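Local coordinates for protein uncharacterized metal-dependent hydrolase (Pyrococcus furiosus, PDB 3ICJ) that binds two zinc ions and, as a member of the amidohydrolase family, probably hydrolyses carbon-nitrogen bonds other than those of peptides, at residues T47-K53 against G484-R488; M113-R117 against I137-W142; L215-K221 against K247-A251. One frame throughout, in Å; residues are numbered along the deposited sequence.

Interaction 1 (T47-K53 against G484-R488)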
# COMPACT_ATOMS: atom_id res chain seq x y z
N THR A 47 20.41 14.32 -3.15
CA THR A 47 20.84 12.93 -3.10
C THR A 47 20.36 12.26 -1.82
O THR A 47 20.36 11.04 -1.74
CB THR A 47 22.36 12.81 -3.17
OG1 THR A 47 22.93 13.54 -2.08
CG2 THR A 47 22.88 13.36 -4.53
N SER A 48 19.94 13.06 -0.84
CA SER A 48 19.58 12.57 0.48
C SER A 48 18.77 13.63 1.23
O SER A 48 18.96 14.83 0.99
CB SER A 48 20.84 12.22 1.29
OG SER A 48 20.47 11.70 2.55
N PHE A 49 17.86 13.19 2.12
CA PHE A 49 17.10 14.11 3.00
C PHE A 49 17.42 13.87 4.48
O PHE A 49 16.91 14.58 5.35
CB PHE A 49 15.57 14.02 2.76
CG PHE A 49 15.13 14.53 1.41
CD1 PHE A 49 15.13 15.90 1.12
CD2 PHE A 49 14.72 13.64 0.42
CE1 PHE A 49 14.73 16.37 -0.15
CE2 PHE A 49 14.31 14.11 -0.84
CZ PHE A 49 14.31 15.47 -1.12
N SER A 50 18.25 12.88 4.76
CA SER A 50 18.68 12.64 6.14
C SER A 50 20.14 12.18 6.21
O SER A 50 20.42 10.98 6.15
CB SER A 50 17.75 11.65 6.85
OG SER A 50 18.13 11.45 8.21
N PRO A 51 21.09 13.13 6.30
CA PRO A 51 20.89 14.59 6.28
C PRO A 51 20.69 15.12 4.85
O PRO A 51 21.02 14.44 3.88
CB PRO A 51 22.20 15.12 6.87
CG PRO A 51 23.22 14.14 6.37
CD PRO A 51 22.53 12.79 6.36
N VAL A 52 20.14 16.33 4.72
CA VAL A 52 19.92 16.95 3.40
C VAL A 52 21.26 17.14 2.69
O VAL A 52 22.19 17.71 3.26
CB VAL A 52 19.20 18.32 3.52
CG1 VAL A 52 19.25 19.07 2.20
CG2 VAL A 52 17.76 18.13 3.97
N LYS A 53 21.37 16.63 1.46
CA LYS A 53 22.57 16.83 0.66
C LYS A 53 22.17 17.16 -0.76
O LYS A 53 21.41 16.43 -1.39
CB LYS A 53 23.48 15.60 0.70
CG LYS A 53 24.88 15.86 0.16
CD LYS A 53 25.57 14.57 -0.26
CE LYS A 53 26.56 14.83 -1.38
NZ LYS A 53 26.37 13.79 -2.45
N GLY A 484 16.41 4.77 -2.60
CA GLY A 484 15.98 5.85 -1.70
C GLY A 484 16.86 7.08 -1.63
O GLY A 484 16.46 8.10 -1.06
N LYS A 485 18.08 6.96 -2.17
CA LYS A 485 19.06 8.05 -2.24
C LYS A 485 19.61 8.10 -3.66
O LYS A 485 19.41 7.16 -4.44
CB LYS A 485 20.22 7.80 -1.25
CG LYS A 485 19.86 7.89 0.24
CD LYS A 485 21.15 7.89 1.11
CE LYS A 485 20.85 7.67 2.59
NZ LYS A 485 20.17 8.85 3.26
N LEU A 486 20.27 9.21 -4.01
CA LEU A 486 20.96 9.32 -5.30
C LEU A 486 22.48 9.49 -5.15
O LEU A 486 23.13 10.20 -5.93
CB LEU A 486 20.34 10.42 -6.17
CG LEU A 486 18.88 10.22 -6.61
CD1 LEU A 486 18.28 11.50 -7.25
CD2 LEU A 486 18.78 9.04 -7.57
N GLU A 487 23.06 8.83 -4.16
CA GLU A 487 24.52 8.77 -4.01
C GLU A 487 25.08 7.72 -4.98
O GLU A 487 24.31 6.96 -5.55
CB GLU A 487 24.90 8.39 -2.58
CG GLU A 487 23.94 8.88 -1.49
CD GLU A 487 24.49 10.04 -0.67
OE1 GLU A 487 25.13 10.95 -1.26
OE2 GLU A 487 24.27 10.03 0.56
N ARG A 488 26.40 7.68 -5.14
CA ARG A 488 27.07 6.67 -5.99
C ARG A 488 26.65 5.24 -5.63
O ARG A 488 26.67 4.85 -4.46
CB ARG A 488 28.60 6.77 -5.87
CG ARG A 488 29.37 5.86 -6.83
CD ARG A 488 30.61 5.21 -6.19
NE ARG A 488 31.67 6.18 -5.93
CZ ARG A 488 32.00 6.63 -4.72
NH1 ARG A 488 31.37 6.19 -3.64
NH2 ARG A 488 32.98 7.52 -4.60
O HOH W 1 22.87 10.09 3.01
O HOH W 2 17.21 10.41 2.73
O HOH W 3 19.53 7.86 5.72
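T47 and E487 meet with their side chains at about a right angle, the carboxylate of E487 arriving across the hydroxyl end of the threonine. With OG1 of T47 set between its own backbone N and carbonyl carbon (chi1 58°), the hydroxyl lies 3.5 Å from E487 OE1. The methyl CG2 of T47 lies 3.5 Å from L486 O, with L486 CB farther off. K53 comes to the same carboxylate oxygen from the other strand of the hairpin: its NZ makes a salt bridge with E487 OE1 at 3.3 Å, its hydrogen bond weak. The glutamate reaches this point because its chain bends at chi2.

A further charge comes from K485. Its chain runs out extended and turns only at the last torsion (chi4 -71°), which brings NZ to 3.0 Å from S48 OG, near the turn at S50 and P51, where a cis peptide bond precedes the proline. There K485 NZ donates to a water at 2.7 Å that in turn donates to the carbonyl of S50. Another water joins S48 OG to the remaining carboxylate oxygen, donating to E487 OE2 at 2.8 Å. Serine suits this place, since its short hydroxyl sits next to the backbone and can meet both the lysine end and the water.

K485 and E487 leave one side of the loop and L486 the other, packing on V65, V93 and P95. L486 N donates to T47 O at 2.9 Å, the one backbone hydrogen bond between the segments and nearly straight (162°). The chemistry is thus one direct but weak charge pair, further polar links through water, and a buried L486 O without a partner.

Interaction 2 (M113-R117 against I137-W142)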
# COMPACT_ATOMS: atom_id res chain seq x y z
N MET A 113 -13.11 0.96 -11.77
CA MET A 113 -14.49 0.85 -11.31
C MET A 113 -15.34 1.99 -11.85
O MET A 113 -14.85 3.10 -12.07
CB MET A 113 -14.56 0.83 -9.78
CG MET A 113 -14.24 -0.52 -9.16
SD MET A 113 -14.94 -0.75 -7.52
CE MET A 113 -13.94 0.30 -6.54
N VAL A 114 -16.61 1.69 -12.09
CA VAL A 114 -17.56 2.72 -12.49
C VAL A 114 -17.91 3.58 -11.27
O VAL A 114 -18.34 3.05 -10.24
CB VAL A 114 -18.84 2.11 -13.14
CG1 VAL A 114 -19.90 3.20 -13.40
CG2 VAL A 114 -18.50 1.40 -14.46
N ASP A 115 -17.70 4.89 -11.39
CA ASP A 115 -17.99 5.87 -10.34
C ASP A 115 -19.49 6.25 -10.29
O ASP A 115 -19.99 6.92 -11.19
CB ASP A 115 -17.13 7.12 -10.56
CG ASP A 115 -17.06 8.04 -9.34
OD1 ASP A 115 -17.85 7.86 -8.38
OD2 ASP A 115 -16.22 8.95 -9.35
N LEU A 116 -20.17 5.84 -9.21
CA LEU A 116 -21.61 6.06 -9.04
C LEU A 116 -21.97 7.02 -7.90
O LEU A 116 -23.11 7.02 -7.43
CB LEU A 116 -22.37 4.74 -8.82
CG LEU A 116 -22.34 3.62 -9.87
CD1 LEU A 116 -23.08 2.38 -9.35
CD2 LEU A 116 -22.93 4.08 -11.21
N ARG A 117 -21.00 7.81 -7.45
CA ARG A 117 -21.24 8.78 -6.37
C ARG A 117 -22.07 9.96 -6.87
O ARG A 117 -21.77 10.53 -7.92
CB ARG A 117 -19.92 9.28 -5.77
CG ARG A 117 -19.18 8.23 -4.94
CD ARG A 117 -17.81 8.72 -4.52
NE ARG A 117 -16.86 8.74 -5.63
CZ ARG A 117 -15.69 9.38 -5.62
NH1 ARG A 117 -15.31 10.07 -4.55
NH2 ARG A 117 -14.90 9.34 -6.69
N ILE A 137 -18.72 -5.74 -15.00
CA ILE A 137 -18.73 -4.33 -14.59
C ILE A 137 -18.76 -4.20 -13.08
O ILE A 137 -19.74 -4.57 -12.44
CB ILE A 137 -19.95 -3.54 -15.17
CG1 ILE A 137 -20.01 -3.66 -16.70
CG2 ILE A 137 -19.89 -2.07 -14.75
CD1 ILE A 137 -21.38 -3.36 -17.27
N PHE A 138 -17.67 -3.66 -12.52
CA PHE A 138 -17.57 -3.33 -11.10
C PHE A 138 -17.77 -1.83 -10.91
O PHE A 138 -17.30 -1.03 -11.71
CB PHE A 138 -16.22 -3.77 -10.52
CG PHE A 138 -15.99 -5.26 -10.60
CD1 PHE A 138 -16.60 -6.12 -9.68
CD2 PHE A 138 -15.18 -5.80 -11.59
CE1 PHE A 138 -16.40 -7.51 -9.75
CE2 PHE A 138 -14.97 -7.19 -11.67
CZ PHE A 138 -15.58 -8.04 -10.74
N GLY A 139 -18.48 -1.47 -9.84
CA GLY A 139 -18.74 -0.07 -9.53
C GLY A 139 -18.91 0.15 -8.04
O GLY A 139 -18.94 -0.81 -7.27
N PHE A 140 -19.04 1.41 -7.64
CA PHE A 140 -19.05 1.78 -6.22
C PHE A 140 -19.74 3.13 -5.99
O PHE A 140 -19.87 3.94 -6.92
CB PHE A 140 -17.62 1.86 -5.67
CG PHE A 140 -16.86 3.09 -6.11
CD1 PHE A 140 -16.80 4.23 -5.31
CD2 PHE A 140 -16.20 3.11 -7.35
CE1 PHE A 140 -16.11 5.37 -5.72
CE2 PHE A 140 -15.50 4.25 -7.77
CZ PHE A 140 -15.46 5.38 -6.96
N GLY A 141 -20.14 3.37 -4.75
CA GLY A 141 -20.51 4.71 -4.32
C GLY A 141 -21.96 5.14 -4.44
O GLY A 141 -22.26 6.31 -4.23
N TRP A 142 -22.86 4.21 -4.78
CA TRP A 142 -24.29 4.54 -4.79
C TRP A 142 -24.88 4.66 -3.38
O TRP A 142 -24.32 4.14 -2.41
CB TRP A 142 -25.11 3.56 -5.65
CG TRP A 142 -25.06 2.11 -5.20
CD1 TRP A 142 -24.25 1.13 -5.71
CD2 TRP A 142 -25.87 1.48 -4.19
NE1 TRP A 142 -24.49 -0.07 -5.07
CE2 TRP A 142 -25.48 0.12 -4.14
CE3 TRP A 142 -26.88 1.93 -3.32
CZ2 TRP A 142 -26.07 -0.80 -3.24
CZ3 TRP A 142 -27.45 1.02 -2.42
CH2 TRP A 142 -27.05 -0.34 -2.40
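The F140 ring is approached obliquely: the methyl CE of M113 reaches CD2 of F140 at 3.7 Å, its sulfur adding a Met-aromatic contact, R117 NE stands 3.5 Å from CE1 of F140, and D115 OD1 lies beside CZ. The ring is turned 18° from the carboxylate plane of D115 and 36° from the guanidinium of R117. With chi1 at 75° the phenyl swings back across the neighbouring strand. R117 grips D115 side-on, NE to OD1 and NH2 to OD2 (3.0 Å), while R117 N also donates to OD1 from the opposite face, forming an Asx turn. On the other side of the sheet, L116 CD1 lies 4.0 Å from W142 CD1.

Backbone hydrogen bonds of a parallel pair join the strands: V114 N to F138 O (2.8 Å), F140 N to V114 O, and L116 N to F140 O. A CB on G139 would press on V114 O; one on G141, whose backbone angles themselves require glycine, would run into R117 CG. Strand 114-115 edges the mixed sheet beside 137-142; 163-167 follows, its L165 carbonyl accepting from W142 NE1. Helix 122-130 connects the first two as a beta-alpha-beta unit, L125 packing on L116 and W142.

Interaction 3 (L215-K221 against K247-A251)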
# COMPACT_ATOMS: atom_id res chain seq x y z
N LEU A 215 -12.15 -13.61 -11.48
CA LEU A 215 -11.08 -12.86 -12.13
C LEU A 215 -9.96 -13.78 -12.64
O LEU A 215 -9.65 -14.78 -12.01
CB LEU A 215 -10.52 -11.78 -11.20
CG LEU A 215 -11.55 -10.74 -10.75
CD1 LEU A 215 -10.95 -9.82 -9.71
CD2 LEU A 215 -12.12 -9.95 -11.92
N THR A 216 -9.38 -13.44 -13.78
CA THR A 216 -8.37 -14.29 -14.42
C THR A 216 -6.99 -13.67 -14.24
O THR A 216 -6.88 -12.54 -13.75
CB THR A 216 -8.63 -14.48 -15.94
OG1 THR A 216 -8.46 -13.23 -16.61
CG2 THR A 216 -10.02 -15.05 -16.20
N VAL A 217 -5.95 -14.41 -14.63
CA VAL A 217 -4.57 -13.89 -14.66
C VAL A 217 -4.47 -12.62 -15.54
O VAL A 217 -3.90 -11.63 -15.11
CB VAL A 217 -3.55 -14.97 -15.09
CG1 VAL A 217 -2.17 -14.34 -15.41
CG2 VAL A 217 -3.44 -16.04 -14.01
N LYS A 218 -5.07 -12.66 -16.73
CA LYS A 218 -5.13 -11.49 -17.62
C LYS A 218 -5.79 -10.26 -16.96
O LYS A 218 -5.28 -9.14 -17.09
CB LYS A 218 -5.89 -11.81 -18.91
CG LYS A 218 -5.04 -12.28 -20.09
CD LYS A 218 -5.92 -12.72 -21.27
CE LYS A 218 -6.78 -11.58 -21.86
NZ LYS A 218 -6.04 -10.79 -22.89
N ASP A 219 -6.90 -10.47 -16.25
CA ASP A 219 -7.54 -9.38 -15.49
C ASP A 219 -6.54 -8.78 -14.49
O ASP A 219 -6.43 -7.55 -14.38
CB ASP A 219 -8.76 -9.84 -14.70
CG ASP A 219 -9.90 -10.31 -15.56
OD1 ASP A 219 -10.11 -9.78 -16.67
OD2 ASP A 219 -10.64 -11.20 -15.09
N TYR A 220 -5.81 -9.63 -13.78
CA TYR A 220 -4.82 -9.14 -12.80
C TYR A 220 -3.66 -8.38 -13.42
O TYR A 220 -3.22 -7.38 -12.85
CB TYR A 220 -4.27 -10.24 -11.90
CG TYR A 220 -5.14 -10.53 -10.71
CD1 TYR A 220 -6.23 -11.39 -10.82
CD2 TYR A 220 -4.90 -9.92 -9.48
CE1 TYR A 220 -7.05 -11.66 -9.72
CE2 TYR A 220 -5.71 -10.19 -8.37
CZ TYR A 220 -6.79 -11.06 -8.50
OH TYR A 220 -7.61 -11.34 -7.43
N LYS A 221 -3.20 -8.82 -14.60
CA LYS A 221 -2.14 -8.12 -15.34
C LYS A 221 -2.58 -6.70 -15.68
O LYS A 221 -1.82 -5.75 -15.53
CB LYS A 221 -1.79 -8.86 -16.64
CG LYS A 221 -1.00 -10.16 -16.45
CD LYS A 221 -0.80 -10.85 -17.79
CE LYS A 221 0.28 -10.14 -18.60
NZ LYS A 221 0.32 -10.62 -20.01
N LYS A 247 -3.17 -15.61 -8.16
CA LYS A 247 -3.33 -14.99 -9.48
C LYS A 247 -2.53 -13.70 -9.69
O LYS A 247 -2.03 -13.46 -10.79
CB LYS A 247 -4.82 -14.79 -9.83
CG LYS A 247 -5.51 -16.11 -10.18
CD LYS A 247 -7.00 -15.96 -10.41
CE LYS A 247 -7.57 -17.29 -10.87
NZ LYS A 247 -9.07 -17.31 -10.90
N ALA A 248 -2.44 -12.87 -8.64
CA ALA A 248 -1.57 -11.69 -8.69
C ALA A 248 -0.10 -12.03 -8.91
O ALA A 248 0.53 -11.37 -9.72
CB ALA A 248 -1.74 -10.83 -7.46
N LEU A 249 0.43 -13.04 -8.21
CA LEU A 249 1.77 -13.58 -8.48
C LEU A 249 1.94 -14.11 -9.91
O LEU A 249 2.91 -13.76 -10.57
CB LEU A 249 2.19 -14.66 -7.45
CG LEU A 249 3.64 -15.19 -7.59
CD1 LEU A 249 4.66 -14.08 -7.37
CD2 LEU A 249 3.89 -16.29 -6.59
N LYS A 250 0.99 -14.92 -10.39
CA LYS A 250 1.04 -15.41 -11.77
C LYS A 250 1.10 -14.24 -12.75
O LYS A 250 1.85 -14.30 -13.73
CB LYS A 250 -0.17 -16.30 -12.11
CG LYS A 250 -0.16 -17.72 -11.56
CD LYS A 250 -1.28 -18.52 -12.24
CE LYS A 250 -1.36 -19.97 -11.74
NZ LYS A 250 -1.22 -20.02 -10.26
N ALA A 251 0.35 -13.17 -12.47
CA ALA A 251 0.38 -11.95 -13.29
C ALA A 251 1.72 -11.21 -13.23
O ALA A 251 2.18 -10.71 -14.25
CB ALA A 251 -0.77 -11.00 -12.89
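K247 sends its chain out with CG anti to the carbonyl carbon (chi1 -74°) and every later torsion extended, which carries NZ across to L215 O, met nearly along the C=O direction. The bond is short, 2.8 Å from K247 NZ to L215 O, and the same ammonium also donates to the carbonyl of E212. L215 is the first residue to leave helix 200-214, so the lysine meets carbonyls at a helix C terminus, where the partial negative charge probably suits a cation.

On its way out, the lysine passes Y220. CB of K247 sits over one face of the tyrosine ring, 4.2 Å from the centroid and 28° off the normal, a CH-pi contact; the backbone N of A248 lies over that same face. The side chains of K247 and Y220 cross at about a right angle. A248 CB packs on Y220 CD2 at 3.9 Å, and the tyrosine hydroxyl bonds to the carbonyl of N211. Further along, A251 CB rests on Y220 CB at 3.7 Å and also touches K221 CG, whose ammonium goes on to E254 and E258. At the outer margin, V217 CG2 lies against K250 CD, an aliphatic part of a lysine whose end leads away. With small alanines at 248 and 251, the axes of 217-221 and 247-251 approach to 8.2 Å and cross at -68°.

T216 and D219 form a capping box, T216 N donating to D219 OD2 and D219 N to T216 OG1, which starts helix 217-233 just after the carbonyls that K247 meets. Helix 246-257 connects the parallel strands 236-244 and 264-269, an outer helix of the distorted alpha/beta barrel typical of amidohydrolases; the side chain of A248 is about 9 Å from that of the zinc ligand H103.

In the fold
From the N terminus, the hairpin 47-53 comes first, yet its partner is 484-488, with 430 residues in between, so interaction 1 closes a loop spanning most of the chain and joins parts near the two ends of the modelled chain. Interactions 2 and 3 fall within that span as short local closures in series, of 19 and 25 residues, and neither crosses the other. Interaction 2 joins the edge strand of the six-stranded mixed sheet to its neighbour; interaction 3 packs successive helices near the zinc-binding barrel. These two meet where F138 CE2 packs on L215 CD2 at 4.0 Å. Interaction 1 is remote, its centre about 42 Å from that of interaction 2, across the chain's centre.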